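Local atomic coordinates of putative transcriptional regulator (TetR/AcrR family) (Acinetobacter sp., PDB entry 3KNW), a protein that probably binds DNA as a TetR/AcrR-family regulator of transcription, through a predicted helix-turn-helix motif. Residues Ala14-Ile19 and Gly62-Lys67; Ser57-Gly62 and Asp123-Met128. All coordinates share one frame; numbering follows the deposited sequence.

Helix 13-30 is the first helix of the modelled chain and supplies A14-I19, the first half of contact 1. The chain then runs through helices 37-44 and 48-54, which span the predicted helix-turn-helix, and enters helix 58-81, where G62-K67 closes that loop of 42 residues. Contact 2 begins just upstream, at S57-G62, and closes a longer loop of 60 residues when the chain reaches D123-M128 at the start of helix 126-153. The segments alternate, so the two loops cross, and they share G62. Helix 58-81 is therefore the common element: contact 1 ties it to the N-terminal helix, whereas contact 2 ties the predicted DNA-binding region to the C-terminal region.

Contact 1 of 2, residues Ala14-Ile19 and Gly62-Lys67; sequences AKRQHI and GCELLK
R16 and E64 join segments 14-19 and 62-67 through a single salt bridge between long side chains, while the backbones stay well apart: CA of R16 and CA of E64 are 10.1 Å from each other. NH1 of R16 lies 3.4 Å from OE2 of E64, and the hydrogen bond within this ion pair is weak, bent to 140° at the hydrogen. The carboxylate stands at the edge of the guanidinium, with OE2 near its plane, but the two flat groups are turned 53° against each other, so they do not form the paired, coplanar fork. NH1 of R16 also lies against the aliphatic part of E64, 3.6 Å from CG. R16 spans the gap because its chain is extended from CG to NE, with chi1 at -169°; E64 instead is bent at chi2. The other carboxylate oxygen, OE1 of E64, has a long salt bridge to NZ of K67, 3.6 Å away, which makes a three-residue charge network at the surface. F55 touches both R16 and E64, and Y54 of helix 48-54 also packs on R16. Deeper between the helices, L65 of helix 58-81 packs on L20, F24 and V27 of helix 13-30.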
# COMPACT_ATOMS: atom_id res chain seq x y z
N ALA A 14 -33.06 1.98 -2.65
CA ALA A 14 -32.39 2.84 -1.69
C ALA A 14 -32.01 2.05 -0.45
O ALA A 14 -30.98 2.30 0.16
CB ALA A 14 -33.27 4.09 -1.35
N LYS A 15 -32.82 1.06 -0.09
CA LYS A 15 -32.46 0.14 1.01
C LYS A 15 -31.22 -0.69 0.63
O LYS A 15 -30.23 -0.72 1.35
CB LYS A 15 -33.63 -0.77 1.36
CG LYS A 15 -33.42 -1.53 2.65
CD LYS A 15 -34.39 -2.70 2.76
CE LYS A 15 -34.71 -3.08 4.20
NZ LYS A 15 -35.93 -3.98 4.24
N ARG A 16 -31.29 -1.33 -0.52
CA ARG A 16 -30.15 -2.04 -1.03
C ARG A 16 -28.89 -1.16 -0.91
O ARG A 16 -27.85 -1.64 -0.45
CB ARG A 16 -30.38 -2.44 -2.47
CG ARG A 16 -29.38 -3.39 -3.03
CD ARG A 16 -29.75 -3.77 -4.46
NE ARG A 16 -28.76 -4.65 -5.06
CZ ARG A 16 -27.61 -4.24 -5.62
NH1 ARG A 16 -26.77 -5.14 -6.13
NH2 ARG A 16 -27.30 -2.95 -5.68
N GLN A 17 -29.01 0.12 -1.30
CA GLN A 17 -27.87 1.06 -1.29
C GLN A 17 -27.43 1.36 0.11
O GLN A 17 -26.23 1.49 0.39
CB GLN A 17 -28.21 2.42 -1.93
CG GLN A 17 -28.63 2.40 -3.42
CD GLN A 17 -27.63 1.73 -4.33
OE1 GLN A 17 -26.42 1.68 -4.02
NE2 GLN A 17 -28.12 1.18 -5.44
N HIS A 18 -28.41 1.51 1.00
CA HIS A 18 -28.08 1.72 2.41
C HIS A 18 -27.22 0.59 2.94
O HIS A 18 -26.21 0.83 3.59
CB HIS A 18 -29.31 1.85 3.29
CG HIS A 18 -28.97 2.03 4.73
ND1 HIS A 18 -28.55 3.24 5.24
CD2 HIS A 18 -28.92 1.15 5.76
CE1 HIS A 18 -28.28 3.10 6.53
NE2 HIS A 18 -28.49 1.84 6.87
N ILE A 19 -27.64 -0.63 2.65
CA ILE A 19 -26.92 -1.81 3.13
C ILE A 19 -25.49 -1.82 2.60
O ILE A 19 -24.55 -2.03 3.36
CB ILE A 19 -27.65 -3.10 2.77
CG1 ILE A 19 -29.04 -3.13 3.44
CG2 ILE A 19 -26.87 -4.31 3.24
CD1 ILE A 19 -29.90 -4.15 2.90
N GLY A 62 -20.26 -8.93 -0.86
CA GLY A 62 -18.89 -8.44 -1.10
C GLY A 62 -18.69 -8.13 -2.58
O GLY A 62 -18.24 -7.06 -2.92
N CYS A 63 -19.09 -9.05 -3.47
CA CYS A 63 -19.00 -8.75 -4.88
C CYS A 63 -19.82 -7.50 -5.21
O CYS A 63 -19.37 -6.65 -6.01
CB CYS A 63 -19.42 -9.93 -5.76
SG CYS A 63 -18.34 -11.35 -5.67
N GLU A 64 -21.01 -7.34 -4.64
CA GLU A 64 -21.81 -6.19 -5.06
C GLU A 64 -21.26 -4.89 -4.50
O GLU A 64 -21.31 -3.85 -5.14
CB GLU A 64 -23.30 -6.38 -4.78
CG GLU A 64 -23.94 -7.38 -5.76
CD GLU A 64 -23.70 -7.04 -7.27
OE1 GLU A 64 -23.43 -7.97 -8.10
OE2 GLU A 64 -23.78 -5.83 -7.62
N LEU A 65 -20.71 -4.99 -3.31
CA LEU A 65 -20.04 -3.88 -2.65
C LEU A 65 -18.91 -3.34 -3.52
O LEU A 65 -18.79 -2.14 -3.71
CB LEU A 65 -19.48 -4.38 -1.33
CG LEU A 65 -19.04 -3.42 -0.27
CD1 LEU A 65 -20.20 -2.52 0.07
CD2 LEU A 65 -18.57 -4.21 0.95
N LEU A 66 -18.07 -4.22 -4.06
CA LEU A 66 -16.94 -3.73 -4.83
C LEU A 66 -17.40 -3.17 -6.15
O LEU A 66 -16.83 -2.22 -6.64
CB LEU A 66 -15.87 -4.80 -5.06
CG LEU A 66 -15.11 -5.26 -3.80
CD1 LEU A 66 -14.24 -6.44 -4.20
CD2 LEU A 66 -14.29 -4.14 -3.05
N LYS A 67 -18.41 -3.80 -6.73
CA LYS A 67 -18.94 -3.37 -8.02
C LYS A 67 -19.52 -1.97 -7.86
O LYS A 67 -19.29 -1.10 -8.71
CB LYS A 67 -20.02 -4.32 -8.57
CG LYS A 67 -19.50 -5.47 -9.46
CD LYS A 67 -20.65 -6.23 -10.12
CE LYS A 67 -20.22 -7.60 -10.70
NZ LYS A 67 -20.27 -8.77 -9.74

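Contact 2 of 2, residues Ser57-Gly62 and Asp123-Met128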
# COMPACT_ATOMS: atom_id res chain seq x y z
N SER A 57 -25.55 -14.17 0.07
CA SER A 57 -24.46 -14.60 0.98
C SER A 57 -23.51 -13.45 1.24
O SER A 57 -23.53 -12.48 0.51
CB SER A 57 -23.66 -15.71 0.34
OG SER A 57 -23.05 -15.21 -0.82
N LYS A 58 -22.70 -13.58 2.29
CA LYS A 58 -21.69 -12.61 2.57
C LYS A 58 -20.85 -12.36 1.30
O LYS A 58 -20.50 -11.24 1.00
CB LYS A 58 -20.77 -13.07 3.73
CG LYS A 58 -19.80 -11.95 4.28
CD LYS A 58 -18.64 -12.52 5.12
CE LYS A 58 -17.46 -11.52 5.20
NZ LYS A 58 -16.19 -12.15 5.67
N GLU A 59 -20.61 -13.40 0.53
CA GLU A 59 -19.80 -13.32 -0.66
C GLU A 59 -20.50 -12.58 -1.81
O GLU A 59 -19.87 -11.69 -2.41
CB GLU A 59 -19.31 -14.72 -1.07
CG GLU A 59 -18.31 -14.76 -2.22
CD GLU A 59 -16.93 -14.10 -1.91
OE1 GLU A 59 -16.33 -14.36 -0.81
OE2 GLU A 59 -16.47 -13.35 -2.81
N ALA A 60 -21.76 -12.88 -2.10
CA ALA A 60 -22.53 -12.09 -3.10
C ALA A 60 -22.46 -10.59 -2.79
O ALA A 60 -22.29 -9.74 -3.67
CB ALA A 60 -23.99 -12.54 -3.18
N PHE A 61 -22.59 -10.28 -1.52
CA PHE A 61 -22.68 -8.94 -1.03
C PHE A 61 -21.34 -8.23 -1.20
O PHE A 61 -21.29 -7.07 -1.61
CB PHE A 61 -23.07 -9.02 0.44
CG PHE A 61 -22.89 -7.75 1.19
CD1 PHE A 61 -23.72 -6.67 0.94
CD2 PHE A 61 -21.94 -7.65 2.18
CE1 PHE A 61 -23.59 -5.52 1.66
CE2 PHE A 61 -21.80 -6.48 2.88
CZ PHE A 61 -22.62 -5.43 2.63
N GLY A 62 -20.26 -8.93 -0.86
CA GLY A 62 -18.89 -8.44 -1.10
C GLY A 62 -18.69 -8.13 -2.58
O GLY A 62 -18.24 -7.06 -2.92
N ASP A 123 -7.09 -14.43 1.51
CA ASP A 123 -8.37 -15.05 1.87
C ASP A 123 -9.55 -14.60 1.04
O ASP A 123 -10.65 -15.12 1.14
CB ASP A 123 -8.63 -14.83 3.36
CG ASP A 123 -7.66 -15.63 4.25
OD1 ASP A 123 -7.51 -16.86 4.05
OD2 ASP A 123 -7.03 -15.01 5.15
N LEU A 124 -9.32 -13.64 0.19
CA LEU A 124 -10.31 -13.14 -0.73
C LEU A 124 -10.70 -14.18 -1.77
O LEU A 124 -9.88 -14.90 -2.28
CB LEU A 124 -9.66 -11.98 -1.43
CG LEU A 124 -10.51 -10.79 -1.74
CD1 LEU A 124 -11.16 -10.28 -0.46
CD2 LEU A 124 -9.52 -9.82 -2.38
N SER A 125 -11.99 -14.30 -2.05
CA SER A 125 -12.46 -15.09 -3.18
C SER A 125 -11.76 -14.59 -4.44
O SER A 125 -11.51 -13.39 -4.56
CB SER A 125 -13.94 -14.89 -3.36
OG SER A 125 -14.22 -13.56 -3.83
N GLU A 126 -11.45 -15.49 -5.37
CA GLU A 126 -11.05 -15.10 -6.72
C GLU A 126 -11.99 -14.11 -7.38
O GLU A 126 -11.54 -13.22 -8.13
CB GLU A 126 -10.98 -16.31 -7.65
CG GLU A 126 -9.62 -16.79 -7.91
CD GLU A 126 -8.69 -15.67 -8.36
OE1 GLU A 126 -9.07 -14.80 -9.21
OE2 GLU A 126 -7.55 -15.68 -7.83
N ASP A 127 -13.29 -14.29 -7.18
CA ASP A 127 -14.27 -13.43 -7.84
C ASP A 127 -14.07 -11.95 -7.45
O ASP A 127 -14.04 -11.05 -8.30
CB ASP A 127 -15.71 -13.89 -7.53
CG ASP A 127 -16.08 -15.19 -8.26
OD1 ASP A 127 -15.82 -15.28 -9.49
OD2 ASP A 127 -16.57 -16.13 -7.58
N MSE A 128 -13.91 -11.72 -6.15
CA MSE A 128 -13.73 -10.39 -5.63
C MSE A 128 -12.37 -9.83 -6.05
O MSE A 128 -12.26 -8.67 -6.46
CB MSE A 128 -13.91 -10.42 -4.09
CG MSE A 128 -15.42 -10.42 -3.65
SE MSE A 128 -15.67 -10.42 -1.76
CE MSE A 128 -14.93 -8.74 -1.44
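E59 sends CG anti to its own backbone N (chi1 -173°) and then bends at chi2, which swings its carboxylate across to S125. There the serine hydroxyl, held between the backbone N and the carbonyl carbon by a chi1 of 70°, faces both the glutamate and the start of its own helix. OG of S125 donates to OE2 of E59, but the modelled 2.5 Å between these two oxygens is very short, and the exact length is doubtful at 2.45 Å resolution. The same OG accepts from the backbone N of M128 at 3.0 Å, an N-cap bond with an angle of 160° at the hydrogen. One hydroxyl thus caps helix 126-153 and, with that reservation about length, links it to E59 of helix 58-81. The latter is capped in the same way: OG of S57 accepts from N of A60 at 3.0 Å, nearly straight. The N-terminal end of helix 126-153 may favour the negative charge of E59, though the nearby carboxylate of D127 would partly oppose it.

In the TetR family, an N-terminal helix-turn-helix domain is joined to a helical C-terminal domain. This contact joins the start of helix 58-81, which follows the predicted helix-turn-helix, to the start of helix 126-153 in the C-terminal part. M128, a selenomethionine, runs against the same carboxylate oxygen, its SE a close 3.2 Å from OE2 of E59. SE of M128 also rests 3.8 Å from CA of G62, and its CE lies over that glycine, whose lack of a side chain lets the selenium approach the backbone. C63 and L66 of helix 58-81 continue the packing on M128, and M117 of helix 111-119 adds to it. On the outer side of helix 126-153, E126 pairs with R129 and with K184 of the second subunit.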